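Local coordinates for saframycin Mx1 synthetase B (Legionella pneumophila subsp. pneumophila, PDB 3KXW), which is a member of the ANL family of AMP-binding enzymes, also named a fatty acid AMP ligase, and binds 5'-O-[(S)-(dodecanoyloxy)(hydroxy)phosphoryl]adenosine in a pocket, at residues L8-L13 against V17-L22; R67-F72 against Q108-N113; I457-I462 against H498-T503; S480-V485 against F526-E531. One frame throughout, in Å; residues are numbered along the deposited sequence.

Interaction 1: residues L8-L13 against V17-L22; sequences LQCQSL and VRLRAL
Val17 packs against Leu13 one helical turn before it. Its backbone N donates to Leu13 O at 3.0 Å, and the N-H points almost straight at the oxygen (166°). From Val17 CB the side chain splits. Val17 CB itself stands 3.7 Å from Leu13 O. CG2 lies beside the backbone N, because chi1 of 174° puts CG1 anti to that N instead. Val17 CG2 therefore comes down on the same carbonyl, 3.4 Å from Leu13 O, and also meets the Leu13 side chain at CG, 4.3 Å away. Leu13 and Val17 are both buried; helix 76-87 and helix 220-233 cover them with Leu83, Tyr87, Leu228 and Ile231. A looser contact lies further along. Cys10 SG, in the loop, reaches Leu19 CD2 at 4.4 Å. Ser12 sits at the N-cap, and its OG takes a weak bond from Asp15 N. The arrangement is that of a capped first turn of an alpha-helix, with the preceding loop folded back along its side.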
loop_
_atom_site.group_PDB
_atom_site.type_symbol
_atom_site.label_atom_id
_atom_site.label_comp_id
_atom_site.label_asym_id
_atom_site.label_seq_id
_atom_site.Cartn_x
_atom_site.Cartn_y
_atom_site.Cartn_z
ATOM N N LEU A 8 -11.508 24.465 4.432
ATOM C CA LEU A 8 -12.560 23.528 4.831
ATOM C C LEU A 8 -13.795 23.695 3.965
ATOM O O LEU A 8 -14.566 22.750 3.766
ATOM C CB LEU A 8 -12.916 23.715 6.312
ATOM C CG LEU A 8 -11.853 23.199 7.290
ATOM C CD1 LEU A 8 -12.241 23.406 8.769
ATOM C CD2 LEU A 8 -11.568 21.731 7.003
ATOM N N GLN A 9 -13.971 24.900 3.433
ATOM C CA GLN A 9 -15.163 25.231 2.668
ATOM C C GLN A 9 -15.098 24.743 1.218
ATOM O O GLN A 9 -16.123 24.675 0.532
ATOM C CB GLN A 9 -15.435 26.741 2.738
ATOM C CG GLN A 9 -15.952 27.199 4.122
ATOM C CD GLN A 9 -15.919 28.725 4.319
ATOM O OE1 GLN A 9 -15.599 29.480 3.395
ATOM N NE2 GLN A 9 -16.237 29.175 5.532
ATOM N N CYS A 10 -13.904 24.386 0.752
ATOM C CA CYS A 10 -13.740 23.961 -0.634
ATOM C C CYS A 10 -14.457 22.643 -0.857
ATOM O O CYS A 10 -14.507 21.803 0.034
ATOM C CB CYS A 10 -12.254 23.808 -0.998
ATOM S SG CYS A 10 -11.327 25.342 -1.056
ATOM N N GLN A 11 -15.007 22.454 -2.048
ATOM C CA GLN A 11 -15.827 21.282 -2.299
ATOM C C GLN A 11 -15.062 20.179 -3.010
ATOM O O GLN A 11 -15.553 19.064 -3.134
ATOM C CB GLN A 11 -17.086 21.671 -3.079
ATOM C CG GLN A 11 -17.963 22.610 -2.277
ATOM C CD GLN A 11 -18.435 21.964 -0.995
ATOM O OE1 GLN A 11 -18.126 22.430 0.114
ATOM N NE2 GLN A 11 -19.182 20.874 -1.132
ATOM N N SER A 12 -13.861 20.498 -3.487
ATOM C CA SER A 12 -12.988 19.481 -4.038
ATOM C C SER A 12 -11.530 19.802 -3.754
ATOM O O SER A 12 -11.189 20.934 -3.435
ATOM C CB SER A 12 -13.186 19.362 -5.542
ATOM O OG SER A 12 -12.614 20.487 -6.200
ATOM N N LEU A 13 -10.662 18.801 -3.902
ATOM C CA LEU A 13 -9.235 19.021 -3.737
ATOM C C LEU A 13 -8.730 20.022 -4.766
ATOM O O LEU A 13 -7.760 20.739 -4.521
ATOM C CB LEU A 13 -8.477 17.697 -3.890
ATOM C CG LEU A 13 -6.974 17.796 -3.636
ATOM C CD1 LEU A 13 -6.705 18.268 -2.211
ATOM C CD2 LEU A 13 -6.318 16.420 -3.916
ATOM N N VAL A 17 -6.227 23.173 -3.793
ATOM C CA VAL A 17 -4.927 23.453 -4.404
ATOM C C VAL A 17 -4.910 24.856 -5.025
ATOM O O VAL A 17 -3.946 25.600 -4.856
ATOM C CB VAL A 17 -4.537 22.401 -5.468
ATOM C CG1 VAL A 17 -3.251 22.811 -6.181
ATOM C CG2 VAL A 17 -4.363 21.038 -4.808
ATOM N N ARG A 18 -5.975 25.201 -5.739
ATOM C CA ARG A 18 -6.084 26.539 -6.344
ATOM C C ARG A 18 -5.921 27.644 -5.300
ATOM O O ARG A 18 -5.220 28.624 -5.540
ATOM C CB ARG A 18 -7.423 26.732 -7.072
ATOM C CG ARG A 18 -7.519 26.012 -8.434
ATOM C CD ARG A 18 -8.863 26.271 -9.154
ATOM N NE ARG A 18 -9.147 27.708 -9.363
ATOM C CZ ARG A 18 -10.057 28.411 -8.685
ATOM N NH1 ARG A 18 -10.798 27.835 -7.738
ATOM N NH2 ARG A 18 -10.250 29.706 -8.954
ATOM N N LEU A 19 -6.592 27.487 -4.162
ATOM C CA LEU A 19 -6.584 28.504 -3.115
ATOM C C LEU A 19 -5.234 28.579 -2.410
ATOM O O LEU A 19 -4.716 29.663 -2.150
ATOM C CB LEU A 19 -7.702 28.257 -2.111
ATOM C CG LEU A 19 -7.920 29.389 -1.104
ATOM C CD1 LEU A 19 -8.239 30.690 -1.830
ATOM C CD2 LEU A 19 -9.059 29.035 -0.130
ATOM N N ARG A 20 -4.660 27.427 -2.099
ATOM C CA ARG A 20 -3.313 27.421 -1.545
ATOM C C ARG A 20 -2.307 28.116 -2.459
ATOM O O ARG A 20 -1.406 28.793 -1.974
ATOM C CB ARG A 20 -2.857 26.004 -1.231
ATOM C CG ARG A 20 -3.574 25.443 -0.003
ATOM C CD ARG A 20 -2.858 24.262 0.625
ATOM N NE ARG A 20 -3.595 23.758 1.779
ATOM C CZ ARG A 20 -3.594 24.288 2.998
ATOM N NH1 ARG A 20 -2.887 25.383 3.289
ATOM N NH2 ARG A 20 -4.320 23.712 3.946
ATOM N N ALA A 21 -2.435 27.898 -3.763
ATOM C CA ALA A 21 -1.539 28.555 -4.726
ATOM C C ALA A 21 -1.688 30.092 -4.760
ATOM O O ALA A 21 -0.761 30.802 -5.177
ATOM C CB ALA A 21 -1.704 27.956 -6.109
ATOM N N LEU A 22 -2.842 30.592 -4.321
ATOM C CA LEU A 22 -3.035 32.046 -4.183
ATOM C C LEU A 22 -2.530 32.587 -2.856
ATOM O O LEU A 22 -1.964 33.680 -2.812
ATOM C CB LEU A 22 -4.508 32.420 -4.326
ATOM C CG LEU A 22 -5.203 32.020 -5.606
ATOM C CD1 LEU A 22 -6.596 32.588 -5.597
ATOM C CD2 LEU A 22 -4.403 32.516 -6.830
#

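Interaction 2: residues R67-F72 against Q108-N113; sequences RVLLLF and QRIVTN
Strand 67-71 passes helix 101-114 with Leu69 and Val111 as the nearest residues, their CA atoms 7.9 Å apart. Leu69 carries the contact from the strand side. Its CB points toward the helix, and its two methyls divide the work. Leu69 CD2 meets Val111 CG2 at 3.7 Å, the closest approach between the segments. Leu69 CD1 meets Ile110 CG2 more loosely, at 4.2 Å. The side chains of Leu69 and Val111 cross at about a right angle, so they touch methyl to methyl and not along their lengths. In Val111, chi1 of 169° sets CG1 anti to the backbone N. That leaves CG2 beside the N, where it faces the leucine. Val93 of the adjacent strand 91-95 touches both Leu69 and Ile110 and continues the same apolar layer.

At the end of the contact the character changes. A water accepts a weak bond from Arg67 NH2 and donates to Asn113 O at 3.1 Å, joining strand and helix indirectly. Arg67 NE also binds Ser114 O, just past the helical segment. Strand 67-71 lies between strands 91-95 and 118-121 in a mixed sheet, and the helix packs on that sheet in alpha/beta fashion. The three touching residues are buried and aliphatic, so direct cohesion here is van der Waals and hydrophobic, and the polar link between the two segments is the water at the Arg67 end.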
loop_
_atom_site.group_PDB
_atom_site.type_symbol
_atom_site.label_atom_id
_atom_site.label_comp_id
_atom_site.label_asym_id
_atom_site.label_seq_id
_atom_site.Cartn_x
_atom_site.Cartn_y
_atom_site.Cartn_z
ATOM N N ARG A 67 -12.473 8.376 -17.993
ATOM C CA ARG A 67 -11.312 7.886 -17.274
ATOM C C ARG A 67 -10.048 8.210 -18.066
ATOM O O ARG A 67 -10.011 8.053 -19.286
ATOM C CB ARG A 67 -11.381 6.375 -17.010
ATOM C CG ARG A 67 -12.272 5.978 -15.830
ATOM C CD ARG A 67 -13.758 6.208 -16.159
ATOM N NE ARG A 67 -14.246 5.309 -17.203
ATOM C CZ ARG A 67 -15.277 5.583 -18.001
ATOM N NH1 ARG A 67 -15.918 6.750 -17.882
ATOM N NH2 ARG A 67 -15.664 4.696 -18.919
ATOM N N VAL A 68 -9.017 8.643 -17.348
ATOM C CA VAL A 68 -7.708 8.882 -17.932
ATOM C C VAL A 68 -6.719 7.994 -17.207
ATOM O O VAL A 68 -6.575 8.076 -15.985
ATOM C CB VAL A 68 -7.291 10.363 -17.817
ATOM C CG1 VAL A 68 -5.864 10.587 -18.365
ATOM C CG2 VAL A 68 -8.317 11.270 -18.517
ATOM N N LEU A 69 -6.080 7.102 -17.960
ATOM C CA LEU A 69 -5.104 6.173 -17.409
ATOM C C LEU A 69 -3.781 6.890 -17.138
ATOM O O LEU A 69 -3.307 7.646 -17.977
ATOM C CB LEU A 69 -4.877 5.036 -18.416
ATOM C CG LEU A 69 -4.178 3.801 -17.872
ATOM C CD1 LEU A 69 -5.062 3.159 -16.797
ATOM C CD2 LEU A 69 -3.835 2.803 -19.011
ATOM N N LEU A 70 -3.168 6.640 -15.990
ATOM C CA LEU A 70 -1.918 7.318 -15.667
ATOM C C LEU A 70 -0.835 6.288 -15.486
ATOM O O LEU A 70 -0.807 5.591 -14.485
ATOM C CB LEU A 70 -2.052 8.129 -14.387
ATOM C CG LEU A 70 -3.173 9.160 -14.403
ATOM C CD1 LEU A 70 -3.223 9.919 -13.068
ATOM C CD2 LEU A 70 -2.971 10.151 -15.546
ATOM N N LEU A 71 0.038 6.178 -16.485
ATOM C CA LEU A 71 1.080 5.159 -16.452
ATOM C C LEU A 71 2.376 5.847 -16.084
ATOM O O LEU A 71 3.013 6.484 -16.943
ATOM C CB LEU A 71 1.153 4.457 -17.812
ATOM C CG LEU A 71 1.921 3.160 -17.997
ATOM C CD1 LEU A 71 1.672 2.606 -19.404
ATOM C CD2 LEU A 71 3.417 3.389 -17.772
ATOM N N PHE A 72 2.763 5.751 -14.808
ATOM C CA PHE A 72 3.942 6.454 -14.297
ATOM C C PHE A 72 4.634 5.667 -13.210
ATOM O O PHE A 72 3.971 5.049 -12.358
ATOM C CB PHE A 72 3.551 7.811 -13.679
ATOM C CG PHE A 72 3.140 8.836 -14.679
ATOM C CD1 PHE A 72 4.094 9.633 -15.305
ATOM C CD2 PHE A 72 1.784 9.009 -14.991
ATOM C CE1 PHE A 72 3.709 10.582 -16.262
ATOM C CE2 PHE A 72 1.385 9.967 -15.923
ATOM C CZ PHE A 72 2.356 10.752 -16.568
ATOM N N GLN A 108 -3.714 -4.554 -18.721
ATOM C CA GLN A 108 -4.731 -4.849 -19.720
ATOM C C GLN A 108 -6.110 -5.070 -19.089
ATOM O O GLN A 108 -7.133 -4.655 -19.636
ATOM C CB GLN A 108 -4.341 -6.087 -20.546
ATOM C CG GLN A 108 -5.471 -6.577 -21.448
ATOM C CD GLN A 108 -5.756 -5.605 -22.579
ATOM O OE1 GLN A 108 -6.792 -4.929 -22.606
ATOM N NE2 GLN A 108 -4.821 -5.507 -23.504
ATOM N N ARG A 109 -6.153 -5.752 -17.947
ATOM C CA ARG A 109 -7.442 -5.978 -17.293
ATOM C C ARG A 109 -8.028 -4.665 -16.785
ATOM O O ARG A 109 -9.230 -4.484 -16.795
ATOM C CB ARG A 109 -7.330 -6.999 -16.152
ATOM C CG ARG A 109 -7.008 -8.414 -16.605
ATOM C CD ARG A 109 -6.576 -9.306 -15.434
ATOM N NE ARG A 109 -5.956 -10.521 -15.952
ATOM C CZ ARG A 109 -6.648 -11.550 -16.424
ATOM N NH1 ARG A 109 -7.974 -11.523 -16.393
ATOM N NH2 ARG A 109 -6.021 -12.615 -16.912
ATOM N N ILE A 110 -7.167 -3.751 -16.353
ATOM C CA ILE A 110 -7.621 -2.443 -15.884
ATOM C C ILE A 110 -8.130 -1.587 -17.051
ATOM O O ILE A 110 -9.170 -0.927 -16.961
ATOM C CB ILE A 110 -6.524 -1.743 -15.071
ATOM C CG1 ILE A 110 -6.443 -2.385 -13.687
ATOM C CG2 ILE A 110 -6.800 -0.246 -14.948
ATOM C CD1 ILE A 110 -5.295 -1.871 -12.811
ATOM N N VAL A 111 -7.423 -1.632 -18.168
ATOM C CA VAL A 111 -7.910 -0.948 -19.359
ATOM C C VAL A 111 -9.272 -1.475 -19.812
ATOM O O VAL A 111 -10.158 -0.706 -20.146
ATOM C CB VAL A 111 -6.874 -0.996 -20.518
ATOM C CG1 VAL A 111 -7.503 -0.506 -21.861
ATOM C CG2 VAL A 111 -5.660 -0.170 -20.148
ATOM N N THR A 112 -9.444 -2.787 -19.813
ATOM C CA THR A 112 -10.714 -3.349 -20.253
ATOM C C THR A 112 -11.862 -2.930 -19.328
ATOM O O THR A 112 -12.958 -2.644 -19.783
ATOM C CB THR A 112 -10.613 -4.865 -20.331
ATOM O OG1 THR A 112 -9.545 -5.205 -21.239
ATOM C CG2 THR A 112 -11.945 -5.485 -20.816
ATOM N N ASN A 113 -11.594 -2.910 -18.027
ATOM C CA ASN A 113 -12.607 -2.546 -17.049
ATOM C C ASN A 113 -12.961 -1.050 -17.122
ATOM O O ASN A 113 -14.135 -0.683 -17.227
ATOM C CB ASN A 113 -12.143 -2.957 -15.637
ATOM C CG ASN A 113 -13.174 -2.653 -14.550
ATOM O OD1 ASN A 113 -14.346 -3.032 -14.644
ATOM N ND2 ASN A 113 -12.736 -1.972 -13.513
HETATM O O HOH W 1 -15.882 1.583 -18.337
#

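Interaction 3: residues I457-I462 against H498-T503; sequences IKDLII and HEYKLT
Leu460 lies over one face of the Tyr500 ring, and this is the tight part of the contact. Its CB stands 3.8 Å from the ring centroid and only 6° off the normal, a CH-pi contact over the middle of the ring. The two side chains run past each other in opposite directions. Leu460 CD2 therefore ends at the root of the tyrosine, 3.3 Å from Tyr500 CB. Ile461 CD1 is looser, near the ring plane at the edge, 4.2 Å from Tyr500 CE1. Leu460 opens helix 460-466, and Asp459 is its N-cap: OD2 accepts weak bonds from Ile461 N and Ile462 N. The helix start thus packs on strand 499-508 of the C-terminal domain's mixed sheet. The hydroxyl end is the looser, water-linked side. A water bonds Tyr500 OH at 2.9 Å and accepts from Leu460 N at 3.0 Å. Asp459 OD1 stays 3.9 Å from Tyr500 OH, with the carboxylate and ring planes 86° apart.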
loop_
_atom_site.group_PDB
_atom_site.type_symbol
_atom_site.label_atom_id
_atom_site.label_comp_id
_atom_site.label_asym_id
_atom_site.label_seq_id
_atom_site.Cartn_x
_atom_site.Cartn_y
_atom_site.Cartn_z
ATOM N N ILE A 457 -11.985 -13.320 6.570
ATOM C CA ILE A 457 -13.014 -14.352 6.526
ATOM C C ILE A 457 -12.523 -15.547 5.700
ATOM O O ILE A 457 -12.624 -16.714 6.109
ATOM C CB ILE A 457 -14.320 -13.819 5.912
ATOM C CG1 ILE A 457 -15.001 -12.828 6.874
ATOM C CG2 ILE A 457 -15.255 -14.971 5.576
ATOM C CD1 ILE A 457 -16.299 -12.228 6.314
ATOM N N LYS A 458 -11.975 -15.237 4.533
ATOM C CA LYS A 458 -11.498 -16.263 3.619
ATOM C C LYS A 458 -10.049 -16.651 3.892
ATOM O O LYS A 458 -9.188 -15.794 4.079
ATOM C CB LYS A 458 -11.635 -15.787 2.175
ATOM C CG LYS A 458 -13.062 -15.723 1.681
ATOM C CD LYS A 458 -13.114 -16.210 0.246
ATOM C CE LYS A 458 -14.174 -15.500 -0.556
ATOM N NZ LYS A 458 -13.775 -15.571 -1.987
ATOM N N ASP A 459 -9.807 -17.957 3.911
ATOM C CA ASP A 459 -8.487 -18.524 4.112
ATOM C C ASP A 459 -7.454 -17.927 3.141
ATOM O O ASP A 459 -7.640 -17.952 1.928
ATOM C CB ASP A 459 -8.575 -20.040 3.940
ATOM C CG ASP A 459 -7.320 -20.741 4.364
ATOM O OD1 ASP A 459 -7.301 -21.292 5.487
ATOM O OD2 ASP A 459 -6.343 -20.728 3.586
ATOM N N LEU A 460 -6.367 -17.396 3.680
ATOM C CA LEU A 460 -5.393 -16.683 2.856
ATOM C C LEU A 460 -4.701 -17.605 1.841
ATOM O O LEU A 460 -4.315 -17.180 0.755
ATOM C CB LEU A 460 -4.354 -15.991 3.745
ATOM C CG LEU A 460 -3.314 -15.177 2.978
ATOM C CD1 LEU A 460 -3.953 -13.909 2.431
ATOM C CD2 LEU A 460 -2.133 -14.806 3.850
ATOM N N ILE A 461 -4.530 -18.868 2.204
ATOM C CA ILE A 461 -3.974 -19.838 1.264
ATOM C C ILE A 461 -4.894 -19.989 0.047
ATOM O O ILE A 461 -4.432 -20.079 -1.091
ATOM C CB ILE A 461 -3.717 -21.183 1.972
ATOM C CG1 ILE A 461 -2.459 -21.028 2.841
ATOM C CG2 ILE A 461 -3.537 -22.310 0.978
ATOM C CD1 ILE A 461 -2.324 -22.047 3.929
ATOM N N ILE A 462 -6.196 -19.990 0.303
ATOM C CA ILE A 462 -7.180 -20.082 -0.771
ATOM C C ILE A 462 -7.114 -18.842 -1.651
ATOM O O ILE A 462 -7.173 -18.927 -2.874
ATOM C CB ILE A 462 -8.611 -20.247 -0.204
ATOM C CG1 ILE A 462 -8.698 -21.528 0.636
ATOM C CG2 ILE A 462 -9.659 -20.227 -1.336
ATOM C CD1 ILE A 462 -8.264 -22.761 -0.112
ATOM N N HIS A 498 -0.710 -18.473 13.984
ATOM C CA HIS A 498 -1.348 -17.173 13.990
ATOM C C HIS A 498 -0.844 -16.207 12.913
ATOM O O HIS A 498 -1.302 -15.075 12.866
ATOM C CB HIS A 498 -1.221 -16.532 15.387
ATOM C CG HIS A 498 -1.273 -17.521 16.515
ATOM N ND1 HIS A 498 -2.393 -18.276 16.793
ATOM C CD2 HIS A 498 -0.347 -17.867 17.443
ATOM C CE1 HIS A 498 -2.149 -19.058 17.830
ATOM N NE2 HIS A 498 -0.915 -18.826 18.246
ATOM N N GLU A 499 0.092 -16.638 12.066
ATOM C CA GLU A 499 0.570 -15.803 10.961
ATOM C C GLU A 499 0.685 -16.562 9.642
ATOM O O GLU A 499 0.834 -17.791 9.620
ATOM C CB GLU A 499 1.935 -15.208 11.296
ATOM C CG GLU A 499 2.083 -14.926 12.762
ATOM C CD GLU A 499 3.248 -14.021 13.056
ATOM O OE1 GLU A 499 4.379 -14.341 12.615
ATOM O OE2 GLU A 499 3.017 -12.994 13.734
ATOM N N TYR A 500 0.614 -15.825 8.543
ATOM C CA TYR A 500 0.853 -16.425 7.239
ATOM C C TYR A 500 2.191 -15.945 6.695
ATOM O O TYR A 500 2.539 -14.784 6.851
ATOM C CB TYR A 500 -0.270 -16.083 6.268
ATOM C CG TYR A 500 -1.578 -16.768 6.587
ATOM C CD1 TYR A 500 -1.892 -18.008 6.031
ATOM C CD2 TYR A 500 -2.495 -16.181 7.450
ATOM C CE1 TYR A 500 -3.091 -18.637 6.316
ATOM C CE2 TYR A 500 -3.690 -16.804 7.753
ATOM C CZ TYR A 500 -3.988 -18.027 7.183
ATOM O OH TYR A 500 -5.181 -18.631 7.485
ATOM N N LYS A 501 2.942 -16.839 6.059
ATOM C CA LYS A 501 4.271 -16.476 5.554
ATOM C C LYS A 501 4.427 -16.933 4.112
ATOM O O LYS A 501 4.377 -18.117 3.838
ATOM C CB LYS A 501 5.369 -17.110 6.416
ATOM C CG LYS A 501 5.220 -16.875 7.931
ATOM C CD LYS A 501 6.428 -17.393 8.732
ATOM C CE LYS A 501 7.571 -16.384 8.723
ATOM N NZ LYS A 501 7.104 -15.028 9.159
ATOM N N LEU A 502 4.580 -15.982 3.202
ATOM C CA LEU A 502 4.904 -16.307 1.830
ATOM C C LEU A 502 6.309 -16.882 1.809
ATOM O O LEU A 502 7.253 -16.261 2.309
ATOM C CB LEU A 502 4.832 -15.058 0.971
ATOM C CG LEU A 502 5.313 -15.188 -0.463
ATOM C CD1 LEU A 502 4.637 -16.381 -1.186
ATOM C CD2 LEU A 502 5.109 -13.860 -1.223
ATOM N N THR A 503 6.454 -18.054 1.215
ATOM C CA THR A 503 7.717 -18.793 1.296
ATOM C C THR A 503 8.200 -19.121 -0.094
ATOM O O THR A 503 7.432 -19.597 -0.898
ATOM C CB THR A 503 7.507 -20.094 2.069
ATOM O OG1 THR A 503 6.937 -19.782 3.351
ATOM C CG2 THR A 503 8.829 -20.855 2.270
HETATM O O HOH W 2 -6.913 -16.527 6.465
#

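Interaction 4: residues S480-V485 against F526-E531; sequences SPLHHV and FELVYE
Leu528 projects from its helix onto Ser480 and Leu482. Its CG is anti to the backbone N (chi1 179°), which sends CG out toward the neighbouring turn. One methyl does most of the touching: Leu528 CD2 lies 3.7 Å from Ser480 OG and 3.8 Å from Ser480 CB. Leu528 CD1 meets Ser480 CB at 4.0 Å. Leu482 adds a looser methyl contact, its CD2 4.4 Å from Leu528 CD2. Ser480 holds OG between its backbone N and carbonyl carbon, with chi1 at 72°. There OG bonds Leu477 O and takes a weak bond from Leu482 N, so its approach to Leu528 is a van der Waals one. Ser480 O accepts twice, from His483 N and from His483 ND1 at 2.7 Å, the two donors coming from opposite faces of the carbonyl plane. The ND1 bond lies in the imidazole plane and fixes the ring's turn. Leu477 of helix 469-479 also touches Leu528. The 3-10 turn 481-485 thus joins that helix to strand 486-496 while resting against helix 515-533.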
loop_
_atom_site.group_PDB
_atom_site.type_symbol
_atom_site.label_atom_id
_atom_site.label_comp_id
_atom_site.label_asym_id
_atom_site.label_seq_id
_atom_site.Cartn_x
_atom_site.Cartn_y
_atom_site.Cartn_z
ATOM N N SER A 480 13.622 -14.061 -14.607
ATOM C CA SER A 480 14.514 -12.978 -14.221
ATOM C C SER A 480 15.933 -13.488 -14.368
ATOM O O SER A 480 16.144 -14.693 -14.499
ATOM C CB SER A 480 14.284 -12.599 -12.769
ATOM O OG SER A 480 14.797 -13.614 -11.934
ATOM N N PRO A 481 16.907 -12.571 -14.348
ATOM C CA PRO A 481 18.327 -12.941 -14.476
ATOM C C PRO A 481 18.779 -13.819 -13.313
ATOM O O PRO A 481 19.803 -14.503 -13.402
ATOM C CB PRO A 481 19.057 -11.590 -14.429
ATOM C CG PRO A 481 18.023 -10.604 -14.917
ATOM C CD PRO A 481 16.698 -11.114 -14.410
ATOM N N LEU A 482 18.015 -13.811 -12.229
ATOM C CA LEU A 482 18.345 -14.659 -11.091
ATOM C C LEU A 482 18.370 -16.134 -11.481
ATOM O O LEU A 482 19.077 -16.911 -10.876
ATOM C CB LEU A 482 17.340 -14.456 -9.955
ATOM C CG LEU A 482 17.478 -13.194 -9.098
ATOM C CD1 LEU A 482 17.621 -11.938 -9.940
ATOM C CD2 LEU A 482 16.306 -13.082 -8.128
ATOM N N HIS A 483 17.590 -16.534 -12.474
ATOM C CA HIS A 483 17.520 -17.959 -12.790
ATOM C C HIS A 483 18.884 -18.533 -13.173
ATOM O O HIS A 483 19.096 -19.745 -13.081
ATOM C CB HIS A 483 16.468 -18.253 -13.867
ATOM C CG HIS A 483 16.981 -18.094 -15.264
ATOM N ND1 HIS A 483 17.006 -16.880 -15.915
ATOM C CD2 HIS A 483 17.500 -18.998 -16.131
ATOM C CE1 HIS A 483 17.515 -17.040 -17.124
ATOM N NE2 HIS A 483 17.832 -18.313 -17.277
ATOM N N HIS A 484 19.812 -17.670 -13.591
ATOM C CA HIS A 484 21.145 -18.144 -13.965
ATOM C C HIS A 484 21.972 -18.798 -12.836
ATOM O O HIS A 484 22.939 -19.493 -13.118
ATOM C CB HIS A 484 21.945 -17.029 -14.649
ATOM C CG HIS A 484 21.434 -16.672 -16.012
ATOM N ND1 HIS A 484 21.533 -17.525 -17.089
ATOM C CD2 HIS A 484 20.837 -15.549 -16.475
ATOM C CE1 HIS A 484 21.009 -16.947 -18.157
ATOM N NE2 HIS A 484 20.576 -15.749 -17.811
ATOM N N VAL A 485 21.593 -18.587 -11.573
ATOM C CA VAL A 485 22.315 -19.199 -10.463
ATOM C C VAL A 485 21.430 -20.239 -9.769
ATOM O O VAL A 485 21.818 -20.811 -8.760
ATOM C CB VAL A 485 22.826 -18.156 -9.417
ATOM C CG1 VAL A 485 23.641 -17.067 -10.094
ATOM C CG2 VAL A 485 21.646 -17.530 -8.611
ATOM N N PHE A 526 13.618 -10.974 -2.806
ATOM C CA PHE A 526 12.630 -10.116 -2.166
ATOM C C PHE A 526 12.211 -8.967 -3.081
ATOM O O PHE A 526 11.011 -8.714 -3.286
ATOM C CB PHE A 526 13.110 -9.599 -0.798
ATOM C CG PHE A 526 12.021 -8.910 -0.021
ATOM C CD1 PHE A 526 11.245 -9.608 0.891
ATOM C CD2 PHE A 526 11.745 -7.578 -0.251
ATOM C CE1 PHE A 526 10.224 -8.958 1.600
ATOM C CE2 PHE A 526 10.725 -6.927 0.432
ATOM C CZ PHE A 526 9.962 -7.628 1.359
ATOM N N GLU A 527 13.190 -8.286 -3.661
ATOM C CA GLU A 527 12.899 -7.173 -4.580
ATOM C C GLU A 527 12.091 -7.582 -5.820
ATOM O O GLU A 527 11.140 -6.907 -6.225
ATOM C CB GLU A 527 14.200 -6.480 -4.981
ATOM C CG GLU A 527 14.016 -5.364 -6.004
ATOM C CD GLU A 527 15.355 -4.845 -6.535
ATOM O OE1 GLU A 527 16.249 -4.514 -5.713
ATOM O OE2 GLU A 527 15.520 -4.800 -7.769
ATOM N N LEU A 528 12.446 -8.716 -6.409
ATOM C CA LEU A 528 11.728 -9.203 -7.580
ATOM C C LEU A 528 10.255 -9.429 -7.333
ATOM O O LEU A 528 9.416 -9.005 -8.127
ATOM C CB LEU A 528 12.361 -10.504 -8.094
ATOM C CG LEU A 528 11.677 -11.117 -9.313
ATOM C CD1 LEU A 528 11.895 -10.235 -10.545
ATOM C CD2 LEU A 528 12.215 -12.516 -9.573
ATOM N N VAL A 529 9.926 -10.124 -6.246
ATOM C CA VAL A 529 8.536 -10.446 -5.962
ATOM C C VAL A 529 7.754 -9.171 -5.580
ATOM O O VAL A 529 6.596 -8.992 -5.953
ATOM C CB VAL A 529 8.453 -11.503 -4.839
ATOM C CG1 VAL A 529 7.009 -11.764 -4.468
ATOM C CG2 VAL A 529 9.163 -12.796 -5.297
ATOM N N TYR A 530 8.397 -8.294 -4.831
ATOM C CA TYR A 530 7.767 -7.025 -4.470
ATOM C C TYR A 530 7.387 -6.206 -5.708
ATOM O O TYR A 530 6.262 -5.692 -5.803
ATOM C CB TYR A 530 8.677 -6.213 -3.568
ATOM C CG TYR A 530 8.034 -4.928 -3.106
ATOM C CD1 TYR A 530 7.310 -4.869 -1.923
ATOM C CD2 TYR A 530 8.135 -3.771 -3.881
ATOM C CE1 TYR A 530 6.715 -3.674 -1.509
ATOM C CE2 TYR A 530 7.552 -2.579 -3.474
ATOM C CZ TYR A 530 6.847 -2.532 -2.293
ATOM O OH TYR A 530 6.278 -1.323 -1.911
ATOM N N GLU A 531 8.318 -6.106 -6.650
ATOM C CA GLU A 531 8.114 -5.345 -7.891
ATOM C C GLU A 531 7.115 -5.970 -8.862
ATOM O O GLU A 531 6.267 -5.270 -9.413
ATOM C CB GLU A 531 9.461 -5.104 -8.571
ATOM C CG GLU A 531 10.406 -4.345 -7.660
ATOM C CD GLU A 531 10.628 -2.883 -8.042
ATOM O OE1 GLU A 531 11.479 -2.649 -8.938
ATOM O OE2 GLU A 531 10.015 -1.963 -7.416
#

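How the interactions relate
Interaction 2 is the buried one, where three aliphatic residues join strand and helix in the N-terminal part. Interactions 1 and 4 are partly buried, and interaction 3 is a surface contact. Interaction 1 is local, within a loop and the helix it leads into, and it alone has a direct hydrogen bond between its segments. The other three bring together segments some 36 to 41 residues apart. Interactions 3 and 4 lie in the same C-terminal region, on strand 499-508 and helix 515-533, which follow each other in the chain. Interaction 2 is wholly aliphatic; interaction 4 sets a leucine against a serine and a second leucine; interaction 3 uses an aromatic face. A water spans the two segments within each of interactions 2 and 3.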